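Local coordinates for protein prephenate dehydrogenase (Corynebacterium glutamicum ATCC 13032, PDB 3KTD) that probably oxidises prephenate in an NAD(P)+-dependent step on the route to tyrosine, combining a Rossmann-type nucleotide-binding domain with a largely helical dimerization domain, at residues 75-78 / 79-82; 158-162 / 163-167. All blocks are in the same frame, centred on the assembly; numbering follows the deposited sequence.

Interaction 1 of 2, residues 75-78 / 79-82; sequences AVPM and TAID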
ATOM      1  N   ALA A  75     -14.679  -2.638 -24.106  1.00 35.53           N
ATOM      2  CA  ALA A  75     -13.874  -3.175 -23.004  1.00 35.02           C
ATOM      3  C   ALA A  75     -12.437  -3.402 -23.460  1.00 35.05           C
ATOM      4  O   ALA A  75     -11.923  -4.524 -23.441  1.00 35.09           O
ATOM      5  CB  ALA A  75     -14.492  -4.481 -22.501  1.00 34.41           C
ATOM      6  N   VAL A  76     -11.794  -2.316 -23.864  1.00 35.58           N
ATOM      7  CA  VAL A  76     -10.425  -2.355 -24.361  1.00 36.08           C
ATOM      8  C   VAL A  76      -9.575  -1.283 -23.677  1.00 37.43           C
ATOM      9  O   VAL A  76     -10.111  -0.405 -22.996  1.00 37.67           O
ATOM     10  CB  VAL A  76     -10.414  -2.163 -25.882  1.00 35.66           C
ATOM     11  CG1 VAL A  76     -11.157  -3.316 -26.563  1.00 31.85           C
ATOM     12  CG2 VAL A  76     -11.027  -0.826 -26.252  1.00 35.13           C
ATOM     13  N   PRO A  77      -8.241  -1.369 -23.818  1.00 39.47           N
ATOM     14  CA  PRO A  77      -7.387  -0.324 -23.230  1.00 40.38           C
ATOM     15  C   PRO A  77      -7.466   0.986 -24.007  1.00 41.14           C
ATOM     16  O   PRO A  77      -7.836   0.987 -25.181  1.00 40.57           O
ATOM     17  CB  PRO A  77      -5.979  -0.920 -23.323  1.00 40.60           C
ATOM     18  CG  PRO A  77      -6.058  -1.936 -24.413  1.00 39.76           C
ATOM     19  CD  PRO A  77      -7.446  -2.490 -24.353  1.00 40.08           C
HETATM   20  N   MSE A  78      -7.101   2.082 -23.348  1.00 42.63           N
HETATM   21  CA  MSE A  78      -7.200   3.417 -23.939  1.00 43.73           C
HETATM   22  C   MSE A  78      -6.603   3.462 -25.350  1.00 43.14           C
HETATM   23  O   MSE A  78      -7.211   4.042 -26.249  1.00 43.38           O
HETATM   24  CB  MSE A  78      -6.563   4.473 -23.015  1.00 44.77           C
HETATM   25  CG  MSE A  78      -6.539   5.920 -23.569  1.00 51.46           C
HETATM   26 SE   MSE A  78      -8.282   6.803 -23.886  0.75 62.54          SE
HETATM   27  CE  MSE A  78      -7.709   8.221 -25.127  1.00 60.42           C
ATOM     28  N   THR A  79      -5.455   2.814 -25.558  1.00 42.20           N
ATOM     29  CA  THR A  79      -4.779   2.853 -26.868  1.00 40.63           C
ATOM     30  C   THR A  79      -5.598   2.208 -27.991  1.00 38.96           C
ATOM     31  O   THR A  79      -5.353   2.463 -29.162  1.00 37.96           O
ATOM     32  CB  THR A  79      -3.384   2.178 -26.832  1.00 40.90           C
ATOM     33  OG1 THR A  79      -3.535   0.757 -26.734  1.00 39.83           O
ATOM     34  CG2 THR A  79      -2.530   2.719 -25.663  1.00 40.51           C
ATOM     35  N   ALA A  80      -6.561   1.374 -27.623  1.00 38.25           N
ATOM     36  CA  ALA A  80      -7.395   0.685 -28.590  1.00 38.27           C
ATOM     37  C   ALA A  80      -8.711   1.408 -28.862  1.00 38.13           C
ATOM     38  O   ALA A  80      -9.363   1.113 -29.850  1.00 39.24           O
ATOM     39  CB  ALA A  80      -7.672  -0.719 -28.113  1.00 38.16           C
ATOM     40  N   ILE A  81      -9.085   2.354 -28.006  1.00 37.62           N
ATOM     41  CA  ILE A  81     -10.369   3.064 -28.103  1.00 37.42           C
ATOM     42  C   ILE A  81     -10.693   3.685 -29.471  1.00 37.23           C
ATOM     43  O   ILE A  81     -11.742   3.380 -30.045  1.00 37.19           O
ATOM     44  CB  ILE A  81     -10.492   4.155 -26.999  1.00 37.40           C
ATOM     45  CG1 ILE A  81     -10.892   3.524 -25.674  1.00 38.26           C
ATOM     46  CG2 ILE A  81     -11.537   5.183 -27.355  1.00 36.81           C
ATOM     47  CD1 ILE A  81     -12.326   3.007 -25.667  1.00 41.72           C
ATOM     48  N   ASP A  82      -9.814   4.541 -29.985  1.00 36.50           N
ATOM     49  CA  ASP A  82     -10.075   5.224 -31.263  1.00 36.68           C
ATOM     50  C   ASP A  82     -10.441   4.279 -32.401  1.00 36.55           C
ATOM     51  O   ASP A  82     -11.371   4.550 -33.154  1.00 36.15           O
ATOM     52  CB  ASP A  82      -8.875   6.060 -31.708  1.00 36.52           C
ATOM     53  CG  ASP A  82      -8.664   7.287 -30.858  1.00 37.24           C
ATOM     54  OD1 ASP A  82      -9.404   7.506 -29.876  1.00 36.36           O
ATOM     55  OD2 ASP A  82      -7.732   8.045 -31.184  1.00 43.36           O
TER

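Interaction 2 of 2, residues 158-162 / 163-167; sequences TDINS and TWISI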
ATOM      1  N   THR A 158     -23.966  19.779 -25.126  1.00 41.41           N
ATOM      2  CA  THR A 158     -24.551  18.738 -25.960  1.00 41.62           C
ATOM      3  C   THR A 158     -26.064  18.841 -25.888  1.00 42.57           C
ATOM      4  O   THR A 158     -26.621  19.002 -24.803  1.00 42.34           O
ATOM      5  CB  THR A 158     -24.148  17.340 -25.503  1.00 41.46           C
ATOM      6  OG1 THR A 158     -22.739  17.302 -25.289  1.00 41.07           O
ATOM      7  CG2 THR A 158     -24.540  16.306 -26.564  1.00 38.61           C
ATOM      8  N   ASP A 159     -26.714  18.715 -27.043  1.00 43.75           N
ATOM      9  CA  ASP A 159     -28.161  18.881 -27.166  1.00 44.61           C
ATOM     10  C   ASP A 159     -28.819  17.509 -27.313  1.00 44.58           C
ATOM     11  O   ASP A 159     -29.162  17.089 -28.419  1.00 45.32           O
ATOM     12  CB  ASP A 159     -28.448  19.775 -28.387  1.00 45.11           C
ATOM     13  CG  ASP A 159     -29.812  20.454 -28.333  1.00 46.89           C
ATOM     14  OD1 ASP A 159     -30.529  20.326 -27.313  1.00 47.20           O
ATOM     15  OD2 ASP A 159     -30.156  21.139 -29.327  1.00 48.34           O
ATOM     16  N   ILE A 160     -29.001  16.811 -26.197  1.00 43.95           N
ATOM     17  CA  ILE A 160     -29.508  15.433 -26.237  1.00 43.65           C
ATOM     18  C   ILE A 160     -31.009  15.337 -26.011  1.00 43.37           C
ATOM     19  O   ILE A 160     -31.627  16.267 -25.509  1.00 43.21           O
ATOM     20  CB  ILE A 160     -28.740  14.490 -25.242  1.00 43.76           C
ATOM     21  CG1 ILE A 160     -28.949  14.884 -23.774  1.00 43.09           C
ATOM     22  CG2 ILE A 160     -27.261  14.475 -25.566  1.00 42.65           C
ATOM     23  CD1 ILE A 160     -30.307  14.502 -23.216  1.00 44.82           C
ATOM     24  N   ASN A 161     -31.579  14.197 -26.397  1.00 43.51           N
ATOM     25  CA  ASN A 161     -33.004  13.926 -26.225  1.00 43.49           C
ATOM     26  C   ASN A 161     -33.221  12.590 -25.487  1.00 43.18           C
ATOM     27  O   ASN A 161     -32.271  12.019 -24.948  1.00 43.22           O
ATOM     28  CB  ASN A 161     -33.712  13.950 -27.588  1.00 43.67           C
ATOM     29  CG  ASN A 161     -33.286  12.812 -28.494  1.00 44.67           C
ATOM     30  OD1 ASN A 161     -32.467  11.969 -28.116  1.00 46.37           O
ATOM     31  ND2 ASN A 161     -33.837  12.784 -29.701  1.00 43.38           N
ATOM     32  N   SER A 162     -34.456  12.090 -25.483  1.00 42.57           N
ATOM     33  CA  SER A 162     -34.817  10.900 -24.698  1.00 42.13           C
ATOM     34  C   SER A 162     -34.038   9.621 -25.043  1.00 41.67           C
ATOM     35  O   SER A 162     -33.824   8.773 -24.169  1.00 42.56           O
ATOM     36  CB  SER A 162     -36.322  10.619 -24.811  1.00 41.94           C
ATOM     37  OG  SER A 162     -36.635  10.026 -26.060  1.00 42.57           O
ATOM     38  N   THR A 163     -33.627   9.467 -26.297  1.00 40.46           N
ATOM     39  CA  THR A 163     -32.891   8.272 -26.697  1.00 40.12           C
ATOM     40  C   THR A 163     -31.581   8.160 -25.897  1.00 39.41           C
ATOM     41  O   THR A 163     -31.190   7.061 -25.507  1.00 38.91           O
ATOM     42  CB  THR A 163     -32.608   8.242 -28.213  1.00 40.32           C
ATOM     43  OG1 THR A 163     -31.850   9.400 -28.576  1.00 42.54           O
ATOM     44  CG2 THR A 163     -33.915   8.221 -29.016  1.00 39.32           C
ATOM     45  N   TRP A 164     -30.926   9.294 -25.631  1.00 38.65           N
ATOM     46  CA  TRP A 164     -29.710   9.286 -24.816  1.00 38.25           C
ATOM     47  C   TRP A 164     -30.028   8.891 -23.384  1.00 37.71           C
ATOM     48  O   TRP A 164     -29.297   8.118 -22.781  1.00 38.45           O
ATOM     49  CB  TRP A 164     -28.970  10.631 -24.819  1.00 38.33           C
ATOM     50  CG  TRP A 164     -27.647  10.521 -24.100  1.00 38.28           C
ATOM     51  CD1 TRP A 164     -26.454  10.156 -24.642  1.00 39.80           C
ATOM     52  CD2 TRP A 164     -27.402  10.731 -22.703  1.00 37.81           C
ATOM     53  NE1 TRP A 164     -25.473  10.138 -23.675  1.00 39.58           N
ATOM     54  CE2 TRP A 164     -26.030  10.484 -22.475  1.00 38.21           C
ATOM     55  CE3 TRP A 164     -28.209  11.095 -21.621  1.00 38.38           C
ATOM     56  CZ2 TRP A 164     -25.446  10.593 -21.214  1.00 38.85           C
ATOM     57  CZ3 TRP A 164     -27.629  11.205 -20.364  1.00 39.49           C
ATOM     58  CH2 TRP A 164     -26.258  10.951 -20.171  1.00 39.02           C
ATOM     59  N   ILE A 165     -31.113   9.421 -22.836  1.00 37.39           N
ATOM     60  CA  ILE A 165     -31.521   9.057 -21.482  1.00 36.78           C
ATOM     61  C   ILE A 165     -31.727   7.538 -21.411  1.00 36.43           C
ATOM     62  O   ILE A 165     -31.371   6.905 -20.423  1.00 36.74           O
ATOM     63  CB  ILE A 165     -32.794   9.832 -21.025  1.00 36.88           C
ATOM     64  CG1 ILE A 165     -32.494  11.337 -20.914  1.00 38.09           C
ATOM     65  CG2 ILE A 165     -33.288   9.314 -19.675  1.00 35.20           C
ATOM     66  CD1 ILE A 165     -33.689  12.215 -20.529  1.00 38.13           C
ATOM     67  N   SER A 166     -32.269   6.960 -22.483  1.00 35.71           N
ATOM     68  CA  SER A 166     -32.513   5.519 -22.557  1.00 34.67           C
ATOM     69  C   SER A 166     -31.226   4.684 -22.554  1.00 34.30           C
ATOM     70  O   SER A 166     -31.189   3.601 -21.971  1.00 34.29           O
ATOM     71  CB  SER A 166     -33.340   5.205 -23.808  1.00 34.47           C
ATOM     72  OG  SER A 166     -33.374   3.821 -24.067  1.00 31.96           O
ATOM     73  N   ILE A 167     -30.189   5.171 -23.233  1.00 33.93           N
ATOM     74  CA  ILE A 167     -28.888   4.494 -23.246  1.00 33.50           C
ATOM     75  C   ILE A 167     -28.261   4.583 -21.855  1.00 33.41           C
ATOM     76  O   ILE A 167     -27.750   3.598 -21.316  1.00 32.61           O
ATOM     77  CB  ILE A 167     -27.924   5.124 -24.259  1.00 33.31           C
ATOM     78  CG1 ILE A 167     -28.404   4.867 -25.689  1.00 33.57           C
ATOM     79  CG2 ILE A 167     -26.523   4.552 -24.090  1.00 31.95           C
ATOM     80  CD1 ILE A 167     -27.681   5.711 -26.728  1.00 30.23           C
TER

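Interaction 1 of 2, residues 75-78 / 79-82
Val76 and Pro77 meet Ala80 and Ile81 in a local contact at the start of a helix, where the chain leaves strand 71-74 and turns into helix 78-91. The turn is made largely by backbone: Pro77 O accepts from Ala80 N at 2.8 Å, and the same oxygen has a weak, more bent bond from Ile81 N. Met78 O then takes Ile81 N at 3.1 Å. Apolar side chains pack beside the turn. The methyl of Ala80 sits against Val76, with CB to CB at 3.8 Å, and Pro77 CD lies beside that methyl at 4.2 Å. With Val76 CG1 turned anti to the carbonyl carbon (chi1 -63°), CG2 is left between the backbone N and that carbon and reaches both Ala80 CB and the tip of Ile81, with CD1 4.1 Å away. Beyond the turn, the selenomethionine Met78 lies on Ala106 and Val107 of helix 105-113, and Ile81 touches Val101. Val76 also touches the residues of a GxGxxG pattern, Gly15, Gly17 and Gly20, probably the Rossmann dinucleotide-binding turn, and the segment is a strand-to-helix connection at the carboxyl end of a sheet strand.

Interaction 2 of 2, residues 158-162 / 163-167
Asn161 is the N-cap of helix 162-177, in the nucleotide-binding domain: its OD1 accepts from both Thr163 N, the weak capping bond, and Thr163 OG1. At Thr163, the hydroxyl bond is the short one, with OG1 2.7 Å from Asn161 OD1 and tilted 18° from the amide carbonyl plane. Thr163 N lies farther from the same Asn161 OD1, at 3.3 Å. The amide is folded back over the helix start because Asn161 CG lies between its backbone N and carbonyl carbon (chi1 67°). Arg119 gives Thr163 OG1 a further weak bond. Trp164 comes next: its N is weakly bonded to Asn161 O at 3.1 Å, and its CB packs on Ile160 CB at 3.9 Å. Ile160 CG2 lies over one face of the indole. With CG anti to the backbone N, the buried ring leads away from the loop toward strand 120-125, where NE1 bonds to Tyr120 O and the side chain touches Val121; the indole also meets the ring of Trp168. Ile165 makes a looser apolar contact, its CG1 4.5 Å from Ile160 CD1. Ser166, a turn on from Ser162, has its hydroxyl hydrogen-bonded to Arg9. Its backbone N donates to Ser162 O at 2.9 Å, with an N-H...O angle of 150°.

Interactions 1 and 2 illustrate two ways of starting a helix within one nucleotide-binding domain. Both are surface contacts, each with a single buried residue among those that touch, on the helix side: Ile81 in the first, Trp164 in the second. Their centres lie about 24 Å apart and they do not touch. Interaction 1, about 12 Å from the chain centre, relies on main-chain bonds and small apolar groups beside the glycine-rich loop. Interaction 2, farther out at about 22 Å, adds a polar side-chain cap. The elements differ too: helix 78-91 follows a central parallel strand, whereas helix 162-177 connects 146-149 to the outermost strand 181-184 of the same sheet.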